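Local coordinates for protein carboxynorspermidine decarboxylase (Campylobacter jejuni subsp. jejuni 81116, PDB 3N29) that probably catalyses the pyridoxal-phosphate-dependent decarboxylation of carboxynorspermidine to norspermidine, a product it binds in its active site, at residues L281-V286 with I370-Q375. Numbering follows the deposited sequence.
Sequences LVASVV and IVFLDQ
Leu281, Val282 and Ala283 pair with Phe372, Val371 and Ile370 in an antiparallel ladder between two neighbouring strands, 279-290 and 369-372, of the mixed β-sheet that stands beside the eight-stranded barrel. Two hydrogen-bonded pairs enclose a non-hydrogen-bonded one. In the first, Leu281 N gives to Phe372 O at 2.9 Å and Phe372 N returns a bond to Leu281 O at 2.8 Å; Ala283 N to Ile370 O, fairly straight at 160°, and Ile370 N to Ala283 O form the second reciprocal pair. The non-hydrogen-bonded pair, Val282 with Val371, brings the CA atoms to 4.6 Å, and Val282 CA also makes a CA-H...O contact with Ile370 O. β-Branched valines suit this extended backbone; their CG2 methyls meet loosely on one face of the sheet, where Val371 also touches Tyr39.

On the other face lie Leu281, Ala283, Ile370 and Phe372. Within its own strand, Ile370 lays CG2 over one face of the flat Phe372 ring, towards its rim. With CG beside the backbone N (chi1 -68°), Phe372 brings its ring edge near Leu281 O and the small Ala283 CB. Ile370 CG1 meets Val285 CG2 at 3.7 Å as the two side chains cross at a slant. Leu298 of strand 294-298 packs against Val285, Ile370 and Phe372, extending this apolar layer. After Phe372 the chain turns through Asp374, whose OD1 accepts from Gln277 N, and brings Gln375 CB to 3.9 Å from CB of Leu281, whose apolar side chain suits this buried layer. The ladder belongs to the β-domain that accompanies the β/α-barrel in this pyridoxal-phosphate-dependent decarboxylase family.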
loop_
_atom_site.group_PDB
_atom_site.type_symbol
_atom_site.label_atom_id
_atom_site.label_comp_id
_atom_site.label_asym_id
_atom_site.label_seq_id
_atom_site.Cartn_x
_atom_site.Cartn_y
_atom_site.Cartn_z
ATOM N N LEU A 281 10.221 -11.906 -6.759
ATOM C CA LEU A 281 9.504 -12.316 -5.654
ATOM C C LEU A 281 9.072 -13.771 -5.830
ATOM O O LEU A 281 8.376 -14.106 -6.819
ATOM C CB LEU A 281 8.303 -11.393 -5.464
ATOM C CG LEU A 281 7.190 -11.785 -4.498
ATOM C CD1 LEU A 281 7.701 -11.884 -3.101
ATOM C CD2 LEU A 281 5.940 -10.813 -4.616
ATOM N N VAL A 282 9.455 -14.646 -4.874
ATOM C CA VAL A 282 9.265 -16.060 -4.962
ATOM C C VAL A 282 8.188 -16.491 -4.015
ATOM O O VAL A 282 8.233 -16.116 -2.835
ATOM C CB VAL A 282 10.586 -16.829 -4.647
ATOM C CG1 VAL A 282 10.280 -18.346 -4.818
ATOM C CG2 VAL A 282 11.677 -16.311 -5.586
ATOM N N ALA A 283 7.200 -17.226 -4.489
ATOM C CA ALA A 283 6.049 -17.603 -3.674
ATOM C C ALA A 283 5.819 -19.059 -3.926
ATOM O O ALA A 283 6.374 -19.626 -4.897
ATOM C CB ALA A 283 4.825 -16.766 -4.139
ATOM N N SER A 284 5.052 -19.706 -3.080
ATOM C CA SER A 284 4.667 -21.071 -3.312
ATOM C C SER A 284 3.174 -21.192 -3.629
ATOM O O SER A 284 2.367 -20.439 -3.073
ATOM C CB SER A 284 4.929 -21.900 -2.001
ATOM O OG SER A 284 6.361 -21.952 -1.739
ATOM N N VAL A 285 2.848 -22.179 -4.446
ATOM C CA VAL A 285 1.486 -22.727 -4.551
ATOM C C VAL A 285 1.059 -23.434 -3.280
ATOM O O VAL A 285 1.555 -24.492 -2.975
ATOM C CB VAL A 285 1.337 -23.619 -5.813
ATOM C CG1 VAL A 285 -0.136 -24.088 -5.993
ATOM C CG2 VAL A 285 1.958 -22.897 -7.101
ATOM N N VAL A 286 0.092 -22.870 -2.563
ATOM C CA VAL A 286 -0.459 -23.446 -1.398
ATOM C C VAL A 286 -1.657 -24.338 -1.688
ATOM O O VAL A 286 -1.855 -25.355 -1.047
ATOM C CB VAL A 286 -0.841 -22.367 -0.380
ATOM C CG1 VAL A 286 -1.427 -22.992 0.930
ATOM C CG2 VAL A 286 0.443 -21.486 -0.094
ATOM N N ILE A 370 6.485 -20.244 -7.650
ATOM C CA ILE A 370 6.137 -19.248 -8.701
ATOM C C ILE A 370 7.045 -18.033 -8.508
ATOM O O ILE A 370 7.173 -17.471 -7.371
ATOM C CB ILE A 370 4.738 -18.804 -8.583
ATOM C CG1 ILE A 370 3.782 -20.022 -8.604
ATOM C CG2 ILE A 370 4.431 -17.696 -9.583
ATOM C CD1 ILE A 370 3.672 -20.638 -10.059
ATOM N N VAL A 371 7.759 -17.670 -9.563
ATOM C CA VAL A 371 8.770 -16.619 -9.500
ATOM C C VAL A 371 8.248 -15.404 -10.295
ATOM O O VAL A 371 8.153 -15.420 -11.553
ATOM C CB VAL A 371 10.130 -17.134 -10.044
ATOM C CG1 VAL A 371 11.227 -16.025 -10.031
ATOM C CG2 VAL A 371 10.545 -18.380 -9.258
ATOM N N PHE A 372 7.843 -14.373 -9.579
ATOM C CA PHE A 372 7.411 -13.103 -10.170
ATOM C C PHE A 372 8.670 -12.260 -10.481
ATOM O O PHE A 372 9.480 -11.883 -9.581
ATOM C CB PHE A 372 6.456 -12.350 -9.236
ATOM C CG PHE A 372 5.126 -13.023 -9.070
ATOM C CD1 PHE A 372 4.190 -12.951 -10.065
ATOM C CD2 PHE A 372 4.869 -13.771 -7.967
ATOM C CE1 PHE A 372 2.930 -13.640 -9.896
ATOM C CE2 PHE A 372 3.674 -14.487 -7.802
ATOM C CZ PHE A 372 2.706 -14.395 -8.773
ATOM N N LEU A 373 8.794 -11.929 -11.754
ATOM C CA LEU A 373 10.045 -11.317 -12.274
ATOM C C LEU A 373 10.100 -9.815 -11.970
ATOM O O LEU A 373 9.073 -9.108 -12.102
ATOM C CB LEU A 373 10.154 -11.555 -13.802
ATOM C CG LEU A 373 10.289 -13.035 -14.190
ATOM C CD1 LEU A 373 10.368 -13.149 -15.768
ATOM C CD2 LEU A 373 11.543 -13.686 -13.572
ATOM N N ASP A 374 11.290 -9.323 -11.608
ATOM C CA ASP A 374 11.566 -7.880 -11.511
ATOM C C ASP A 374 10.740 -7.212 -10.471
ATOM O O ASP A 374 9.934 -6.292 -10.753
ATOM C CB ASP A 374 11.390 -7.188 -12.860
ATOM C CG ASP A 374 11.904 -5.760 -12.853
ATOM O OD1 ASP A 374 12.823 -5.461 -12.021
ATOM O OD2 ASP A 374 11.425 -4.959 -13.728
ATOM N N GLN A 375 10.919 -7.662 -9.243
ATOM C CA GLN A 375 10.132 -7.220 -8.129
ATOM C C GLN A 375 10.918 -6.619 -6.952
ATOM O O GLN A 375 10.453 -6.691 -5.807
ATOM C CB GLN A 375 9.227 -8.356 -7.652
ATOM C CG GLN A 375 8.170 -8.828 -8.693
ATOM C CD GLN A 375 7.194 -7.795 -9.053
ATOM O OE1 GLN A 375 6.720 -7.724 -10.203
ATOM N NE2 GLN A 375 6.962 -6.915 -8.159
#